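Side-chain contacts in monomethylamine corrinoid protein 1 (Methanosarcina barkeri, PDB 3EZX), which carries methyl groups on its bound corrinoid cofactor from the methyltransferase MtmB to MtbA during methanogenesis from monomethylamine: residues A70-M75 and H105-R110; L36-K41 and E76-E81. One frame throughout, in Å; residues are numbered along the deposited sequence.

Both contacts use helix 61-82 and both are buried, but they join different parts of the molecule. Contact 1 (70-75 with 105-110) bridges the helical N-terminal bundle and the Rossmann-like corrinoid-binding domain, beside the cofactor; contact 2 (36-41 with 76-81) stays inside the bundle, farther from the centre of the chain. Their centres are about 10 Å apart, and they touch where Met-75 CE meets Ile-39 CD1. The chemistry follows the place: contact 1 adds waters, a serine hydroxyl and charged side chains to its apolar core, whereas contact 2 meets through isoleucine and leucine alone, and no polar bond crosses between its two segments.

Contact 1 (A70-M75 and H105-R110); sequences AMSNAM and HDIGHR
Ile-107 reaches across to helix 61-82 with two branches. Its CG2 sits 3.7 Å from Met-71 SD, and its CD1 turns to the base of the same side chain, 4.0 Å from Met-71 CB. Met-71 starts with CG anti to the backbone N (chi1 -155°), runs extended and bends at chi3; the Met-71 and Ile-107 side chains cross at about a right angle. Ser-72 OG lies alongside the CG1-CD1 branch, 3.8 Å from Ile-107 CD1, while hydrogen-bonding to Gly-68 O. This is the seam between the N-terminal helical bundle and the Rossmann-like domain of the B12-binding fold, where Asp-103, His-105 and Gly-108 form the DxHxxG motif of corrinoid proteins: His-105 NE2 ligates the cobalt, Asp-103 OD1 hydrogen-bonds to His-105 ND1, and Asp-106 OD1 hydrogen-bonds to the cofactor. Replacing Ile-107 with an alanine would probably strip Met-71 SD and Ser-72 OG of their contacts with the isoleucine branches and open a gap next to the corrinoid. Water carries the polar part of the seam: one molecule donates to Asp-106 OD1 at 2.9 Å and weakly to Ser-72 OG, another accepts from Arg-110 NH1 at 3.1 Å and donates weakly to Ser-72 O.

Contact 2 (L36-K41 and E76-E81); sequences LDIITK and EVLTPE
Inside the N-terminal helical bundle of this corrinoid protein, helices 35-55 and 61-82 pack through Leu-78, which faces Ile-38 and Ile-39. The leucine divides its methyls: CD2 meets the tip of Ile-38, 3.8 Å from Ile-38 CD1, whereas CD1 comes to 3.5 Å from Ile-39 CG1 and also lies near the Ile-38 CG2 branch. With CG anti to the carbonyl carbon (chi1 -53°), the Leu-78 fork rests a methyl against each isoleucine. Its chain passes that of Ile-39 in the opposite direction and crosses Ile-38 at a slant. Around the three, Ile-38 also rests on Ala-28 and Leu-29 of helix 20-30, and Ile-39 on Leu-111 of the corrinoid-binding domain. Within the 36-41 segment, Leu-36 O accepts both Thr-40 N, at 2.9 Å, and Thr-40 OG1, at 3.2 Å, the two donors arriving from opposite faces of its carbonyl plane. Thr-40 thus returns its hydroxyl to its own helix, and Lys-41 NZ forms a salt bridge with Asp-37 OD2 at 3.5 Å. No hydrogen bond or salt bridge joins the two segments, so their contact is van der Waals packing of branched aliphatic chains, held by shape rather than directed bonds.

Contact 1 (A70-M75 and H105-R110)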
ATOM      1  N   ALA A  70      -4.986   5.669 -13.982  1.00 26.20           N
ATOM      2  CA  ALA A  70      -5.247   7.056 -13.628  1.00 20.92           C
ATOM      3  C   ALA A  70      -4.629   7.369 -12.268  1.00 33.11           C
ATOM      4  O   ALA A  70      -4.051   8.442 -12.076  1.00 25.41           O
ATOM      5  CB  ALA A  70      -6.737   7.314 -13.588  1.00 23.16           C
ATOM      6  N   MET A  71      -4.747   6.433 -11.326  1.00 19.20           N
ATOM      7  CA  MET A  71      -4.186   6.656 -10.006  1.00 21.95           C
ATOM      8  C   MET A  71      -2.677   6.434  -9.956  1.00 23.99           C
ATOM      9  O   MET A  71      -1.983   7.065  -9.164  1.00 31.25           O
ATOM     10  CB  MET A  71      -4.863   5.784  -8.948  1.00 28.48           C
ATOM     11  CG  MET A  71      -4.739   6.415  -7.564  1.00 29.59           C
ATOM     12  SD  MET A  71      -5.351   5.464  -6.199  1.00 48.09           S
ATOM     13  CE  MET A  71      -7.022   5.947  -6.241  1.00 44.02           C
ATOM     14  N   SER A  72      -2.162   5.544 -10.793  1.00 25.87           N
ATOM     15  CA  SER A  72      -0.727   5.297 -10.816  1.00 28.64           C
ATOM     16  C   SER A  72      -0.020   6.549 -11.339  1.00 29.35           C
ATOM     17  O   SER A  72       1.046   6.927 -10.854  1.00 25.66           O
ATOM     18  CB  SER A  72      -0.410   4.102 -11.709  1.00 26.93           C
ATOM     19  OG  SER A  72      -1.137   2.967 -11.282  1.00 50.00           O
ATOM     20  N   ASN A  73      -0.622   7.190 -12.332  1.00 21.26           N
ATOM     21  CA  ASN A  73      -0.049   8.401 -12.891  1.00 30.93           C
ATOM     22  C   ASN A  73      -0.104   9.515 -11.847  1.00 40.29           C
ATOM     23  O   ASN A  73       0.785  10.361 -11.781  1.00 48.53           O
ATOM     24  CB  ASN A  73      -0.806   8.826 -14.154  1.00 25.12           C
ATOM     25  CG  ASN A  73      -0.414   8.010 -15.377  1.00 29.02           C
ATOM     26  OD1 ASN A  73      -0.923   8.239 -16.477  1.00 36.69           O
ATOM     27  ND2 ASN A  73       0.494   7.061 -15.196  1.00 22.81           N
ATOM     28  N   ALA A  74      -1.153   9.509 -11.033  1.00 34.46           N
ATOM     29  CA  ALA A  74      -1.313  10.514  -9.992  1.00 35.71           C
ATOM     30  C   ALA A  74      -0.219  10.340  -8.945  1.00 36.87           C
ATOM     31  O   ALA A  74       0.314  11.314  -8.409  1.00 41.16           O
ATOM     32  CB  ALA A  74      -2.682  10.376  -9.341  1.00 32.19           C
ATOM     33  N   MET A  75       0.118   9.085  -8.670  1.00 40.13           N
ATOM     34  CA  MET A  75       1.138   8.752  -7.685  1.00 39.26           C
ATOM     35  C   MET A  75       2.536   9.182  -8.107  1.00 38.50           C
ATOM     36  O   MET A  75       3.381   9.470  -7.262  1.00 34.16           O
ATOM     37  CB  MET A  75       1.099   7.253  -7.399  1.00 37.43           C
ATOM     38  CG  MET A  75      -0.136   6.821  -6.626  1.00 46.01           C
ATOM     39  SD  MET A  75      -0.066   7.327  -4.897  1.00 54.21           S
ATOM     40  CE  MET A  75      -0.538   9.013  -5.022  1.00 35.80           C
ATOM     41  N   HIS A 105      -1.483  -5.971  -7.740  1.00 24.60           N
ATOM     42  CA  HIS A 105      -2.022  -4.701  -7.274  1.00 25.55           C
ATOM     43  C   HIS A 105      -0.865  -4.067  -6.514  1.00 22.31           C
ATOM     44  O   HIS A 105      -0.390  -4.630  -5.530  1.00 28.59           O
ATOM     45  CB  HIS A 105      -3.206  -4.917  -6.318  1.00 32.82           C
ATOM     46  CG  HIS A 105      -4.419  -5.520  -6.962  1.00 34.89           C
ATOM     47  ND1 HIS A 105      -4.582  -6.864  -7.216  1.00 35.94           N
ATOM     48  CD2 HIS A 105      -5.559  -4.929  -7.404  1.00 28.65           C
ATOM     49  CE1 HIS A 105      -5.785  -7.039  -7.787  1.00 27.60           C
ATOM     50  NE2 HIS A 105      -6.420  -5.891  -7.925  1.00 26.33           N
ATOM     51  N   ASP A 106      -0.407  -2.903  -6.957  1.00 19.79           N
ATOM     52  CA  ASP A 106       0.712  -2.265  -6.285  1.00 26.22           C
ATOM     53  C   ASP A 106       0.482  -0.827  -5.830  1.00 23.13           C
ATOM     54  O   ASP A 106       1.308  -0.264  -5.119  1.00 33.31           O
ATOM     55  CB  ASP A 106       1.957  -2.338  -7.176  1.00 28.48           C
ATOM     56  CG  ASP A 106       1.851  -1.463  -8.411  1.00 33.47           C
ATOM     57  OD1 ASP A 106       0.737  -0.999  -8.722  1.00 37.07           O
ATOM     58  OD2 ASP A 106       2.888  -1.247  -9.073  1.00 37.96           O
ATOM     59  N   ILE A 107      -0.633  -0.226  -6.223  1.00 16.02           N
ATOM     60  CA  ILE A 107      -0.907   1.153  -5.817  1.00 17.81           C
ATOM     61  C   ILE A 107      -0.826   1.330  -4.298  1.00 26.54           C
ATOM     62  O   ILE A 107      -0.093   2.192  -3.805  1.00 23.06           O
ATOM     63  CB  ILE A 107      -2.286   1.615  -6.327  1.00 23.39           C
ATOM     64  CG1 ILE A 107      -2.272   1.649  -7.858  1.00 12.67           C
ATOM     65  CG2 ILE A 107      -2.627   2.995  -5.771  1.00 24.27           C
ATOM     66  CD1 ILE A 107      -3.567   2.056  -8.494  1.00 11.74           C
ATOM     67  N   GLY A 108      -1.572   0.509  -3.562  1.00 30.09           N
ATOM     68  CA  GLY A 108      -1.546   0.581  -2.114  1.00 23.61           C
ATOM     69  C   GLY A 108      -0.202   0.180  -1.555  1.00 32.14           C
ATOM     70  O   GLY A 108       0.291   0.750  -0.585  1.00 23.83           O
ATOM     71  N   HIS A 109       0.393  -0.830  -2.172  1.00 28.97           N
ATOM     72  CA  HIS A 109       1.710  -1.310  -1.753  1.00 27.84           C
ATOM     73  C   HIS A 109       2.725  -0.179  -1.906  1.00 35.51           C
ATOM     74  O   HIS A 109       3.485   0.101  -0.982  1.00 43.11           O
ATOM     75  CB  HIS A 109       2.135  -2.504  -2.616  1.00 12.64           C
ATOM     76  CG  HIS A 109       3.602  -2.774  -2.618  1.00 24.39           C
ATOM     77  ND1 HIS A 109       4.269  -3.284  -1.521  1.00 27.95           N
ATOM     78  CD2 HIS A 109       4.546  -2.580  -3.572  1.00 22.77           C
ATOM     79  CE1 HIS A 109       5.552  -3.383  -1.803  1.00 37.72           C
ATOM     80  NE2 HIS A 109       5.750  -2.961  -3.039  1.00 23.58           N
ATOM     81  N   ARG A 110       2.727   0.472  -3.071  1.00 37.81           N
ATOM     82  CA  ARG A 110       3.659   1.569  -3.332  1.00 33.98           C
ATOM     83  C   ARG A 110       3.443   2.758  -2.400  1.00 35.05           C
ATOM     84  O   ARG A 110       4.399   3.445  -2.040  1.00 35.61           O
ATOM     85  CB  ARG A 110       3.536   2.055  -4.777  1.00 39.09           C
ATOM     86  CG  ARG A 110       4.304   1.217  -5.793  1.00 42.48           C
ATOM     87  CD  ARG A 110       4.528   1.967  -7.108  1.00 51.42           C
ATOM     88  NE  ARG A 110       5.456   1.245  -7.978  1.00 74.00           N
ATOM     89  CZ  ARG A 110       5.930   1.703  -9.135  1.00 86.59           C
ATOM     90  NH1 ARG A 110       5.565   2.898  -9.582  1.00 90.55           N
ATOM     91  NH2 ARG A 110       6.775   0.963  -9.844  1.00 86.38           N
TER
HETATM   92  O   HOH W   1       1.348   1.732  -9.278  1.00 30.34           O
HETATM   93  O   HOH W   2       3.049   4.758  -9.370  1.00 49.56           O

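Contact 2 (L36-K41 and E76-E81)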
ATOM      1  N   LEU A  36      -1.122  13.992   0.694  1.00 40.31           N
ATOM      2  CA  LEU A  36      -1.884  12.925   1.334  1.00 36.17           C
ATOM      3  C   LEU A  36      -3.388  13.217   1.376  1.00 39.65           C
ATOM      4  O   LEU A  36      -4.205  12.303   1.333  1.00 32.91           O
ATOM      5  CB  LEU A  36      -1.345  12.682   2.737  1.00 37.88           C
ATOM      6  CG  LEU A  36      -1.459  11.268   3.308  1.00 47.34           C
ATOM      7  CD1 LEU A  36      -0.856  10.234   2.347  1.00 32.69           C
ATOM      8  CD2 LEU A  36      -0.730  11.239   4.637  1.00 40.94           C
ATOM      9  N   ASP A  37      -3.757  14.492   1.445  1.00 39.99           N
ATOM     10  CA  ASP A  37      -5.172  14.859   1.458  1.00 42.12           C
ATOM     11  C   ASP A  37      -5.743  14.670   0.062  1.00 40.07           C
ATOM     12  O   ASP A  37      -6.908  14.315  -0.103  1.00 31.80           O
ATOM     13  CB  ASP A  37      -5.349  16.307   1.912  1.00 53.42           C
ATOM     14  CG  ASP A  37      -5.175  16.467   3.407  1.00 64.48           C
ATOM     15  OD1 ASP A  37      -4.114  16.057   3.923  1.00 74.08           O
ATOM     16  OD2 ASP A  37      -6.096  16.999   4.061  1.00 60.92           O
ATOM     17  N   ILE A  38      -4.906  14.909  -0.941  1.00 33.43           N
ATOM     18  CA  ILE A  38      -5.290  14.734  -2.337  1.00 33.18           C
ATOM     19  C   ILE A  38      -5.660  13.265  -2.538  1.00 35.23           C
ATOM     20  O   ILE A  38      -6.603  12.942  -3.259  1.00 28.23           O
ATOM     21  CB  ILE A  38      -4.121  15.087  -3.282  1.00 33.76           C
ATOM     22  CG1 ILE A  38      -3.811  16.587  -3.184  1.00 28.44           C
ATOM     23  CG2 ILE A  38      -4.463  14.693  -4.704  1.00 33.68           C
ATOM     24  CD1 ILE A  38      -2.628  17.017  -4.034  1.00 31.98           C
ATOM     25  N   ILE A  39      -4.902  12.381  -1.893  1.00 30.38           N
ATOM     26  CA  ILE A  39      -5.145  10.950  -1.989  1.00 30.98           C
ATOM     27  C   ILE A  39      -6.374  10.511  -1.193  1.00 35.51           C
ATOM     28  O   ILE A  39      -7.358  10.033  -1.760  1.00 37.46           O
ATOM     29  CB  ILE A  39      -3.931  10.137  -1.483  1.00 29.72           C
ATOM     30  CG1 ILE A  39      -2.727  10.382  -2.381  1.00 18.92           C
ATOM     31  CG2 ILE A  39      -4.266   8.646  -1.442  1.00 14.43           C
ATOM     32  CD1 ILE A  39      -1.479   9.674  -1.916  1.00 24.50           C
ATOM     33  N   THR A  40      -6.325  10.695   0.121  1.00 33.13           N
ATOM     34  CA  THR A  40      -7.419  10.273   0.989  1.00 39.62           C
ATOM     35  C   THR A  40      -8.750  11.000   0.809  1.00 29.13           C
ATOM     36  O   THR A  40      -9.803  10.401   1.004  1.00 31.98           O
ATOM     37  CB  THR A  40      -7.010  10.360   2.478  1.00 33.93           C
ATOM     38  OG1 THR A  40      -6.942  11.732   2.884  1.00 45.93           O
ATOM     39  CG2 THR A  40      -5.647   9.709   2.684  1.00 29.23           C
ATOM     40  N   LYS A  41      -8.721  12.277   0.442  1.00 27.21           N
ATOM     41  CA  LYS A  41      -9.975  13.008   0.261  1.00 30.02           C
ATOM     42  C   LYS A  41     -10.421  13.144  -1.194  1.00 26.42           C
ATOM     43  O   LYS A  41     -11.524  13.629  -1.465  1.00 28.57           O
ATOM     44  CB  LYS A  41      -9.883  14.392   0.908  1.00 37.44           C
ATOM     45  CG  LYS A  41      -9.928  14.348   2.429  1.00 38.77           C
ATOM     46  CD  LYS A  41      -9.755  15.726   3.042  1.00 51.76           C
ATOM     47  CE  LYS A  41      -9.737  15.644   4.564  1.00 69.55           C
ATOM     48  NZ  LYS A  41      -9.435  16.961   5.194  1.00 78.06           N
ATOM     49  N   GLU A  76       2.774   9.235  -9.413  1.00 30.46           N
ATOM     50  CA  GLU A  76       4.072   9.653  -9.916  1.00 40.58           C
ATOM     51  C   GLU A  76       4.290  11.130  -9.588  1.00 42.36           C
ATOM     52  O   GLU A  76       5.423  11.588  -9.439  1.00 45.21           O
ATOM     53  CB  GLU A  76       4.157   9.435 -11.428  1.00 40.03           C
ATOM     54  CG  GLU A  76       3.951   7.996 -11.853  1.00 45.31           C
ATOM     55  CD  GLU A  76       4.253   7.783 -13.321  1.00 65.88           C
ATOM     56  OE1 GLU A  76       3.798   8.604 -14.148  1.00 70.74           O
ATOM     57  OE2 GLU A  76       4.940   6.793 -13.650  1.00 74.71           O
ATOM     58  N   VAL A  77       3.196  11.874  -9.465  1.00 36.74           N
ATOM     59  CA  VAL A  77       3.293  13.287  -9.145  1.00 35.24           C
ATOM     60  C   VAL A  77       3.320  13.538  -7.640  1.00 37.21           C
ATOM     61  O   VAL A  77       3.957  14.480  -7.182  1.00 46.39           O
ATOM     62  CB  VAL A  77       2.122  14.083  -9.755  1.00 38.02           C
ATOM     63  CG1 VAL A  77       2.254  15.552  -9.399  1.00 20.68           C
ATOM     64  CG2 VAL A  77       2.106  13.915 -11.267  1.00 24.26           C
ATOM     65  N   LEU A  78       2.642  12.690  -6.873  1.00 35.75           N
ATOM     66  CA  LEU A  78       2.588  12.853  -5.421  1.00 35.70           C
ATOM     67  C   LEU A  78       3.701  12.142  -4.642  1.00 41.11           C
ATOM     68  O   LEU A  78       4.135  12.636  -3.600  1.00 36.24           O
ATOM     69  CB  LEU A  78       1.224  12.389  -4.889  1.00 32.09           C
ATOM     70  CG  LEU A  78      -0.034  12.998  -5.523  1.00 28.22           C
ATOM     71  CD1 LEU A  78      -1.255  12.357  -4.910  1.00 29.86           C
ATOM     72  CD2 LEU A  78      -0.068  14.501  -5.318  1.00 29.87           C
ATOM     73  N   THR A  79       4.159  10.990  -5.130  1.00 37.52           N
ATOM     74  CA  THR A  79       5.214  10.241  -4.440  1.00 37.64           C
ATOM     75  C   THR A  79       6.393  11.135  -4.066  1.00 40.48           C
ATOM     76  O   THR A  79       6.800  11.183  -2.904  1.00 32.20           O
ATOM     77  CB  THR A  79       5.734   9.061  -5.295  1.00 35.15           C
ATOM     78  OG1 THR A  79       4.748   8.022  -5.327  1.00 39.16           O
ATOM     79  CG2 THR A  79       7.026   8.509  -4.716  1.00 28.48           C
ATOM     80  N   PRO A  80       6.967  11.844  -5.047  1.00 33.47           N
ATOM     81  CA  PRO A  80       8.094  12.712  -4.713  1.00 42.31           C
ATOM     82  C   PRO A  80       7.701  13.747  -3.659  1.00 43.93           C
ATOM     83  O   PRO A  80       8.494  14.093  -2.785  1.00 54.82           O
ATOM     84  CB  PRO A  80       8.461  13.337  -6.060  1.00 36.51           C
ATOM     85  CG  PRO A  80       7.182  13.286  -6.832  1.00 41.83           C
ATOM     86  CD  PRO A  80       6.652  11.929  -6.481  1.00 40.97           C
ATOM     87  N   GLU A  81       6.467  14.225  -3.739  1.00 45.28           N
ATOM     88  CA  GLU A  81       5.973  15.208  -2.785  1.00 47.81           C
ATOM     89  C   GLU A  81       5.900  14.578  -1.395  1.00 44.93           C
ATOM     90  O   GLU A  81       6.113  15.248  -0.392  1.00 53.02           O
ATOM     91  CB  GLU A  81       4.586  15.691  -3.206  1.00 50.11           C
ATOM     92  CG  GLU A  81       4.215  17.054  -2.673  1.00 66.80           C
ATOM     93  CD  GLU A  81       5.159  18.132  -3.167  1.00 76.67           C
ATOM     94  OE1 GLU A  81       5.398  18.193  -4.392  1.00 78.85           O
ATOM     95  OE2 GLU A  81       5.658  18.917  -2.336  1.00 83.40           O
TER